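Local atomic coordinates of piwi domain-containing protein (Vanderwaltozyma polyspora, PDB entry 5THE), a protein that probably binds small RNAs as a budding-yeast Argonaute, seen here as its C-terminal lobe with RNA bound. Residues Y46-Y51 and A403-G408; H67-T72 and K237-L242. All blocks are in the same frame, centred on the assembly; numbering follows the deposited sequence.

Both contacts start from the same long linker, the irregular chain between strand 43-44 and strand 77-85. Residues 46-51 come first and are met much later by residues 403-408 (interaction 1); residues 67-72 follow and meet 237-242 (interaction 2), so the second pairing falls wholly within the sequence spanned by the first. Their centres are about 33 Å apart. Interaction 1 joins the linker to the hairpin of strands 402-404 and 410-415, at the periphery and about 15 Å from the RNA at the nearest atoms. Interaction 2 places it beside helix 228-241, whose Lys237 bonds to phosphates of the bound RNA. The linker thus runs from a peripheral Piwi hairpin to the helix that carries Lys237.

Interaction 1. Residues Y46-Y51 and A403-G408; sequences YKDKSY and AKNEKG
Asp48 and Asn405 join the linker to a beta hairpin of the Piwi domain through one side-chain hydrogen bond. Asn405 begins a type I turn ending at Gly408, which connects strand 402-404 to the antiparallel strand 410-415, and its side chain also forms an Asx turn. Along the linker, Tyr46 comes first, buried, its ring meeting that of His55, which also bonds through NE2 to the carbonyl O of Lys47. Then comes Asp48, whose side chain leaves the backbone toward the turn. Its OD2 accepts from Asn405 ND2 at 3.1 Å, with a nearly straight N-H...O angle of 165°. The carboxylate uses the anti lone pair of OD2, and this oxygen lies almost in the plane of the asparagine amide. The two side chains run antiparallel past one another, and Asp48 CB is 3.6 Å from Asn405 ND2. Both side chains rest on Val411 of strand 410-415, and beyond this meeting the linker continues along the hairpin by its backbone, Lys49 bonding to Ala412 of the same strand. Ser50 OG donates to the carbonyl O of Tyr51, 2.7 Å away. On the hairpin side, Gly408 N closes the turn on Asn405 O at 3.0 Å. Asn405 CG stands between the backbone N and the carbonyl carbon (chi1 71°), a setting that folds the amide back over the turn while ND2 faces the linker. Asn405 OD1 is gripped from its own hairpin by Glu409 N and by Lys407 N, the latter at 2.8 Å and well above the carbonyl plane, 63° out of it.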
loop_
_atom_site.group_PDB
_atom_site.type_symbol
_atom_site.label_atom_id
_atom_site.label_comp_id
_atom_site.label_asym_id
_atom_site.label_seq_id
_atom_site.Cartn_x
_atom_site.Cartn_y
_atom_site.Cartn_z
ATOM N N TYR A 46 -8.472 2.827 -20.396
ATOM C CA TYR A 46 -9.912 3.020 -20.486
ATOM C C TYR A 46 -10.213 4.202 -21.391
ATOM O O TYR A 46 -9.666 5.290 -21.202
ATOM C CB TYR A 46 -10.539 3.270 -19.109
ATOM C CG TYR A 46 -12.031 3.525 -19.244
ATOM C CD1 TYR A 46 -12.925 2.467 -19.338
ATOM C CD2 TYR A 46 -12.535 4.818 -19.317
ATOM C CE1 TYR A 46 -14.279 2.687 -19.481
ATOM C CE2 TYR A 46 -13.888 5.051 -19.472
ATOM C CZ TYR A 46 -14.753 3.979 -19.550
ATOM O OH TYR A 46 -16.102 4.204 -19.699
ATOM N N LYS A 47 -11.106 3.996 -22.355
ATOM C CA LYS A 47 -11.544 5.051 -23.252
ATOM C C LYS A 47 -13.057 5.195 -23.148
ATOM O O LYS A 47 -13.788 4.200 -23.137
ATOM C CB LYS A 47 -11.106 4.773 -24.705
ATOM C CG LYS A 47 -9.595 4.815 -24.869
ATOM C CD LYS A 47 -9.168 4.785 -26.324
ATOM C CE LYS A 47 -7.649 4.849 -26.450
ATOM N NZ LYS A 47 -7.228 4.681 -27.861
ATOM N N ASP A 48 -13.502 6.445 -23.044
ATOM C CA ASP A 48 -14.907 6.747 -22.823
ATOM C C ASP A 48 -15.798 6.122 -23.895
ATOM O O ASP A 48 -15.463 6.115 -25.085
ATOM C CB ASP A 48 -15.119 8.261 -22.833
ATOM C CG ASP A 48 -14.639 8.950 -21.584
ATOM O OD1 ASP A 48 -14.511 8.314 -20.513
ATOM O OD2 ASP A 48 -14.424 10.176 -21.676
ATOM N N LYS A 49 -16.947 5.606 -23.459
ATOM C CA LYS A 49 -18.032 5.209 -24.347
ATOM C C LYS A 49 -19.357 5.560 -23.698
ATOM O O LYS A 49 -19.439 5.873 -22.504
ATOM C CB LYS A 49 -18.002 3.707 -24.685
ATOM C CG LYS A 49 -16.781 3.323 -25.543
ATOM C CD LYS A 49 -16.834 1.882 -26.060
ATOM C CE LYS A 49 -15.584 1.572 -26.880
ATOM N NZ LYS A 49 -15.696 0.348 -27.726
ATOM N N SER A 50 -20.405 5.500 -24.516
ATOM C CA SER A 50 -21.752 5.707 -24.024
ATOM C C SER A 50 -22.095 4.682 -22.950
ATOM O O SER A 50 -21.689 3.515 -23.020
ATOM C CB SER A 50 -22.756 5.601 -25.169
ATOM O OG SER A 50 -24.048 5.427 -24.617
ATOM N N TYR A 51 -22.827 5.140 -21.941
ATOM C CA TYR A 51 -23.459 4.234 -21.002
ATOM C C TYR A 51 -24.376 3.281 -21.757
ATOM O O TYR A 51 -24.914 3.613 -22.814
ATOM C CB TYR A 51 -24.270 5.029 -19.978
ATOM C CG TYR A 51 -24.691 4.226 -18.786
ATOM C CD1 TYR A 51 -23.804 4.002 -17.737
ATOM C CD2 TYR A 51 -25.972 3.690 -18.696
ATOM C CE1 TYR A 51 -24.176 3.265 -16.632
ATOM C CE2 TYR A 51 -26.361 2.945 -17.581
ATOM C CZ TYR A 51 -25.452 2.743 -16.557
ATOM O OH TYR A 51 -25.791 2.008 -15.457
ATOM N N ALA A 403 -22.738 12.199 -20.151
ATOM C CA ALA A 403 -22.512 13.624 -20.325
ATOM C C ALA A 403 -21.512 13.772 -21.462
ATOM O O ALA A 403 -20.886 12.797 -21.886
ATOM C CB ALA A 403 -21.997 14.281 -19.041
ATOM N N LYS A 404 -21.356 15.002 -21.953
ATOM C CA LYS A 404 -20.378 15.257 -23.008
ATOM C C LYS A 404 -18.987 15.381 -22.413
ATOM O O LYS A 404 -18.766 16.181 -21.494
ATOM C CB LYS A 404 -20.724 16.516 -23.803
ATOM C CG LYS A 404 -21.956 16.323 -24.677
ATOM C CD LYS A 404 -22.168 17.479 -25.652
ATOM C CE LYS A 404 -23.225 17.108 -26.680
ATOM N NZ LYS A 404 -22.882 15.833 -27.382
ATOM N N ASN A 405 -18.051 14.588 -22.949
ATOM C CA ASN A 405 -16.659 14.627 -22.533
ATOM C C ASN A 405 -15.902 15.710 -23.308
ATOM O O ASN A 405 -16.477 16.487 -24.073
ATOM C CB ASN A 405 -16.032 13.233 -22.665
ATOM C CG ASN A 405 -15.810 12.796 -24.102
ATOM O OD1 ASN A 405 -16.041 13.545 -25.056
ATOM N ND2 ASN A 405 -15.314 11.566 -24.259
ATOM N N GLU A 406 -14.587 15.768 -23.114
ATOM C CA GLU A 406 -13.767 16.777 -23.761
ATOM C C GLU A 406 -13.548 16.511 -25.243
ATOM O O GLU A 406 -12.975 17.367 -25.920
ATOM C CB GLU A 406 -12.424 16.891 -23.046
ATOM C CG GLU A 406 -12.563 17.520 -21.648
ATOM C CD GLU A 406 -11.476 17.054 -20.679
ATOM O OE1 GLU A 406 -10.713 17.912 -20.191
ATOM O OE2 GLU A 406 -11.381 15.832 -20.407
ATOM N N LYS A 407 -13.978 15.367 -25.764
ATOM C CA LYS A 407 -14.011 15.170 -27.203
ATOM C C LYS A 407 -15.360 15.539 -27.810
ATOM O O LYS A 407 -15.517 15.438 -29.031
ATOM C CB LYS A 407 -13.677 13.719 -27.558
ATOM C CG LYS A 407 -12.440 13.176 -26.870
ATOM C CD LYS A 407 -11.733 12.198 -27.774
ATOM C CE LYS A 407 -12.256 10.814 -27.623
ATOM N NZ LYS A 407 -11.826 9.998 -28.779
ATOM N N GLY A 408 -16.334 15.954 -26.994
ATOM C CA GLY A 408 -17.678 16.196 -27.492
ATOM C C GLY A 408 -18.537 14.962 -27.658
ATOM O O GLY A 408 -19.573 15.038 -28.325
#

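Interaction 2. Residues H67-T72 and K237-L242; sequences HQFIST and KMNLKL. With nucleotides of chain B.
Asn239 packs against Phe69, Ser71 and Thr72 in a small contact between the last turn of helix 228-241 and the linker before strand 77-85. With CG anti to the backbone N (chi1 -169°), Asn239 extends its amide into the bend of the linker. Its plane lies only 15° from that of the Phe69 ring, and Phe69 CD2 is 4.0 Å from Asn239 CG. Ser71 O approaches the same amide, 3.6 Å from Asn239 CG, while Thr72 brings CG2 across it and sends OG1 elsewhere, to Gly114 O. Ile70 and Ser71 form a classic beta bulge opposite Ser245, just beyond the helix.

Elsewhere on this helix Lys237 bonds to the RNA, with Lys241 near by. The Lys237 chain bends beyond CG, setting NZ between two phosphates of chain B: 2.8 Å from OP2 of U1 and 2.7 Å from OP1 of A3. Ile549 O, at the C-terminus, takes a third bond from this ammonium. A methionine in its place would probably leave both phosphates without this positive bridge and Ile549 O without its donor. Lys241 NZ lies 3.9 Å from U1 OP1 and bonds to Asn215 O. Basic side chains gathered round the terminal phosphate of U1, beside the chain's own C-terminus, are consistent with the Argonaute pocket for a guide 5' phosphate.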
loop_
_atom_site.group_PDB
_atom_site.type_symbol
_atom_site.label_atom_id
_atom_site.label_comp_id
_atom_site.label_asym_id
_atom_site.label_seq_id
_atom_site.Cartn_x
_atom_site.Cartn_y
_atom_site.Cartn_z
ATOM N N HIS A 67 -2.434 -11.231 -19.715
ATOM C CA HIS A 67 -1.366 -10.286 -19.442
ATOM C C HIS A 67 -0.293 -10.945 -18.594
ATOM O O HIS A 67 -0.510 -11.988 -17.973
ATOM C CB HIS A 67 -1.900 -9.049 -18.710
ATOM C CG HIS A 67 -2.952 -8.309 -19.468
ATOM N ND1 HIS A 67 -2.749 -7.831 -20.743
ATOM C CD2 HIS A 67 -4.219 -7.964 -19.130
ATOM C CE1 HIS A 67 -3.844 -7.220 -21.159
ATOM N NE2 HIS A 67 -4.750 -7.285 -20.199
ATOM N N GLN A 68 0.865 -10.306 -18.550
ATOM C CA GLN A 68 1.945 -10.758 -17.695
ATOM C C GLN A 68 2.460 -9.604 -16.849
ATOM O O GLN A 68 2.394 -8.436 -17.246
ATOM C CB GLN A 68 3.079 -11.372 -18.517
ATOM C CG GLN A 68 2.665 -12.678 -19.178
ATOM C CD GLN A 68 3.784 -13.305 -19.976
ATOM O OE1 GLN A 68 4.721 -12.627 -20.391
ATOM N NE2 GLN A 68 3.689 -14.608 -20.202
ATOM N N PHE A 69 2.950 -9.958 -15.664
ATOM C CA PHE A 69 3.630 -9.002 -14.810
ATOM C C PHE A 69 4.846 -8.430 -15.515
ATOM O O PHE A 69 5.567 -9.143 -16.218
ATOM C CB PHE A 69 4.074 -9.670 -13.509
ATOM C CG PHE A 69 2.938 -10.201 -12.681
ATOM C CD1 PHE A 69 1.681 -9.602 -12.731
ATOM C CD2 PHE A 69 3.122 -11.296 -11.864
ATOM C CE1 PHE A 69 0.621 -10.089 -11.967
ATOM C CE2 PHE A 69 2.058 -11.793 -11.081
ATOM C CZ PHE A 69 0.813 -11.178 -11.136
ATOM N N ILE A 70 5.104 -7.146 -15.262
ATOM C CA ILE A 70 6.207 -6.445 -15.925
ATOM C C ILE A 70 7.548 -7.082 -15.577
ATOM O O ILE A 70 8.416 -7.240 -16.438
ATOM C CB ILE A 70 6.187 -4.952 -15.533
ATOM C CG1 ILE A 70 5.009 -4.239 -16.188
ATOM C CG2 ILE A 70 7.520 -4.273 -15.872
ATOM C CD1 ILE A 70 4.679 -2.892 -15.540
ATOM N N SER A 71 7.751 -7.434 -14.309
ATOM C CA SER A 71 9.058 -7.896 -13.851
ATOM C C SER A 71 8.855 -9.005 -12.834
ATOM O O SER A 71 8.224 -8.789 -11.795
ATOM C CB SER A 71 9.874 -6.751 -13.234
ATOM O OG SER A 71 11.091 -7.234 -12.677
ATOM N N THR A 72 9.413 -10.173 -13.124
ATOM C CA THR A 72 9.323 -11.361 -12.290
ATOM C C THR A 72 10.725 -11.890 -12.038
ATOM O O THR A 72 11.688 -11.436 -12.664
ATOM C CB THR A 72 8.453 -12.413 -12.989
ATOM O OG1 THR A 72 8.969 -12.659 -14.302
ATOM C CG2 THR A 72 7.015 -11.923 -13.092
ATOM N N LYS A 237 1.069 -10.547 -4.736
ATOM C CA LYS A 237 1.763 -10.173 -3.509
ATOM C C LYS A 237 3.135 -10.818 -3.439
ATOM O O LYS A 237 4.112 -10.161 -3.075
ATOM C CB LYS A 237 0.899 -10.555 -2.294
ATOM C CG LYS A 237 -0.416 -9.771 -2.238
ATOM C CD LYS A 237 -1.634 -10.634 -1.871
ATOM C CE LYS A 237 -1.589 -11.154 -0.431
ATOM N NZ LYS A 237 -1.601 -10.081 0.618
ATOM N N MET A 238 3.224 -12.106 -3.787
ATOM C CA MET A 238 4.513 -12.789 -3.792
ATOM C C MET A 238 5.493 -12.079 -4.705
ATOM O O MET A 238 6.644 -11.822 -4.328
ATOM C CB MET A 238 4.330 -14.234 -4.249
ATOM C CG MET A 238 3.432 -15.055 -3.330
ATOM S SD MET A 238 3.249 -16.720 -3.997
ATOM C CE MET A 238 2.524 -17.594 -2.591
ATOM N N ASN A 239 5.042 -11.752 -5.918
ATOM C CA ASN A 239 5.923 -11.125 -6.895
ATOM C C ASN A 239 6.483 -9.811 -6.364
ATOM O O ASN A 239 7.675 -9.532 -6.524
ATOM C CB ASN A 239 5.172 -10.900 -8.209
ATOM C CG ASN A 239 6.103 -10.498 -9.372
ATOM O OD1 ASN A 239 5.737 -9.707 -10.220
ATOM N ND2 ASN A 239 7.265 -11.091 -9.432
ATOM N N LEU A 240 5.639 -9.001 -5.706
ATOM C CA LEU A 240 6.132 -7.772 -5.083
ATOM C C LEU A 240 7.189 -8.075 -4.025
ATOM O O LEU A 240 8.244 -7.424 -3.987
ATOM C CB LEU A 240 4.976 -6.974 -4.476
ATOM C CG LEU A 240 3.991 -6.381 -5.501
ATOM C CD1 LEU A 240 2.784 -5.759 -4.802
ATOM C CD2 LEU A 240 4.693 -5.348 -6.419
ATOM N N LYS A 241 6.913 -9.050 -3.143
ATOM C CA LYS A 241 7.878 -9.430 -2.115
ATOM C C LYS A 241 9.176 -9.921 -2.730
ATOM O O LYS A 241 10.252 -9.700 -2.168
ATOM C CB LYS A 241 7.276 -10.496 -1.197
ATOM C CG LYS A 241 6.291 -9.896 -0.202
ATOM C CD LYS A 241 5.406 -10.948 0.404
ATOM C CE LYS A 241 4.592 -10.394 1.567
ATOM N NZ LYS A 241 3.670 -11.453 2.118
ATOM N N LEU A 242 9.096 -10.542 -3.907
ATOM C CA LEU A 242 10.259 -10.927 -4.690
ATOM C C LEU A 242 10.815 -9.782 -5.545
ATOM O O LEU A 242 11.526 -10.052 -6.518
ATOM C CB LEU A 242 9.903 -12.123 -5.567
ATOM C CG LEU A 242 9.668 -13.384 -4.732
ATOM C CD1 LEU A 242 8.776 -14.392 -5.466
ATOM C CD2 LEU A 242 11.025 -13.986 -4.403
ATOM P P A B 2 -6.836 -15.462 2.388
ATOM O OP1 A B 2 -8.061 -14.910 3.020
ATOM O OP2 A B 2 -6.808 -16.858 1.848
ATOM O "O5'" A B 2 -6.384 -14.462 1.237
ATOM C "C5'" A B 2 -5.066 -14.519 0.685
ATOM C "C4'" A B 2 -5.014 -13.836 -0.652
ATOM O "O4'" A B 2 -5.775 -14.605 -1.608
ATOM C "C3'" A B 2 -5.651 -12.461 -0.717
ATOM O "O3'" A B 2 -4.808 -11.458 -0.229
ATOM C "C2'" A B 2 -5.980 -12.321 -2.196
ATOM O "O2'" A B 2 -4.794 -12.078 -2.940
ATOM C "C1'" A B 2 -6.439 -13.737 -2.510
ATOM N N9 A B 2 -7.886 -13.940 -2.300
ATOM C C8 A B 2 -8.507 -14.278 -1.123
ATOM N N7 A B 2 -9.795 -14.446 -1.227
ATOM C C5 A B 2 -10.030 -14.230 -2.581
ATOM C C6 A B 2 -11.207 -14.265 -3.323
ATOM N N6 A B 2 -12.377 -14.549 -2.749
ATOM N N1 A B 2 -11.123 -13.990 -4.652
ATOM C C2 A B 2 -9.914 -13.710 -5.170
ATOM N N3 A B 2 -8.719 -13.644 -4.562
ATOM C C4 A B 2 -8.866 -13.912 -3.260
ATOM O OP3 U B 1 -0.307 -11.151 4.549
ATOM P P U B 1 -0.414 -12.417 3.799
ATOM O OP1 U B 1 0.784 -13.252 4.061
ATOM O OP2 U B 1 -0.748 -12.126 2.395
ATOM O "O5'" U B 1 -1.614 -13.233 4.420
ATOM C "C5'" U B 1 -2.960 -12.974 4.046
ATOM C "C4'" U B 1 -3.806 -14.158 4.404
ATOM O "O4'" U B 1 -3.795 -14.341 5.851
ATOM C "C3'" U B 1 -5.265 -14.080 3.981
ATOM O "O3'" U B 1 -5.670 -15.357 3.488
ATOM C "C2'" U B 1 -5.996 -13.749 5.285
ATOM O "O2'" U B 1 -7.334 -14.192 5.339
ATOM C "C1'" U B 1 -5.125 -14.452 6.327
ATOM N N1 U B 1 -5.198 -13.830 7.665
ATOM C C2 U B 1 -5.588 -14.613 8.722
ATOM O O2 U B 1 -5.838 -15.791 8.580
ATOM N N3 U B 1 -5.660 -13.984 9.944
ATOM C C4 U B 1 -5.377 -12.655 10.198
ATOM O O4 U B 1 -5.472 -12.222 11.351
ATOM C C5 U B 1 -4.991 -11.895 9.049
ATOM C C6 U B 1 -4.926 -12.494 7.852
ATOM P P A B 3 -5.438 -10.180 0.492
ATOM O OP1 A B 3 -4.228 -9.437 0.956
ATOM O OP2 A B 3 -6.491 -10.599 1.465
ATOM O "O5'" A B 3 -6.147 -9.386 -0.699
ATOM C "C5'" A B 3 -5.371 -8.875 -1.770
ATOM C "C4'" A B 3 -6.239 -8.427 -2.912
ATOM O "O4'" A B 3 -6.898 -9.557 -3.539
ATOM C "C3'" A B 3 -7.380 -7.498 -2.547
ATOM O "O3'" A B 3 -6.933 -6.177 -2.380
ATOM C "C2'" A B 3 -8.321 -7.668 -3.728
ATOM O "O2'" A B 3 -7.845 -6.934 -4.850
ATOM C "C1'" A B 3 -8.169 -9.166 -4.007
ATOM N N9 A B 3 -9.176 -9.897 -3.240
ATOM C C8 A B 3 -9.132 -10.229 -1.903
ATOM N N7 A B 3 -10.222 -10.834 -1.495
ATOM C C5 A B 3 -11.011 -10.892 -2.629
ATOM C C6 A B 3 -12.284 -11.413 -2.822
ATOM N N6 A B 3 -12.967 -12.002 -1.824
ATOM N N1 A B 3 -12.795 -11.309 -4.067
ATOM C C2 A B 3 -12.062 -10.709 -5.028
ATOM N N3 A B 3 -10.844 -10.161 -4.967
ATOM C C4 A B 3 -10.387 -10.299 -3.714
#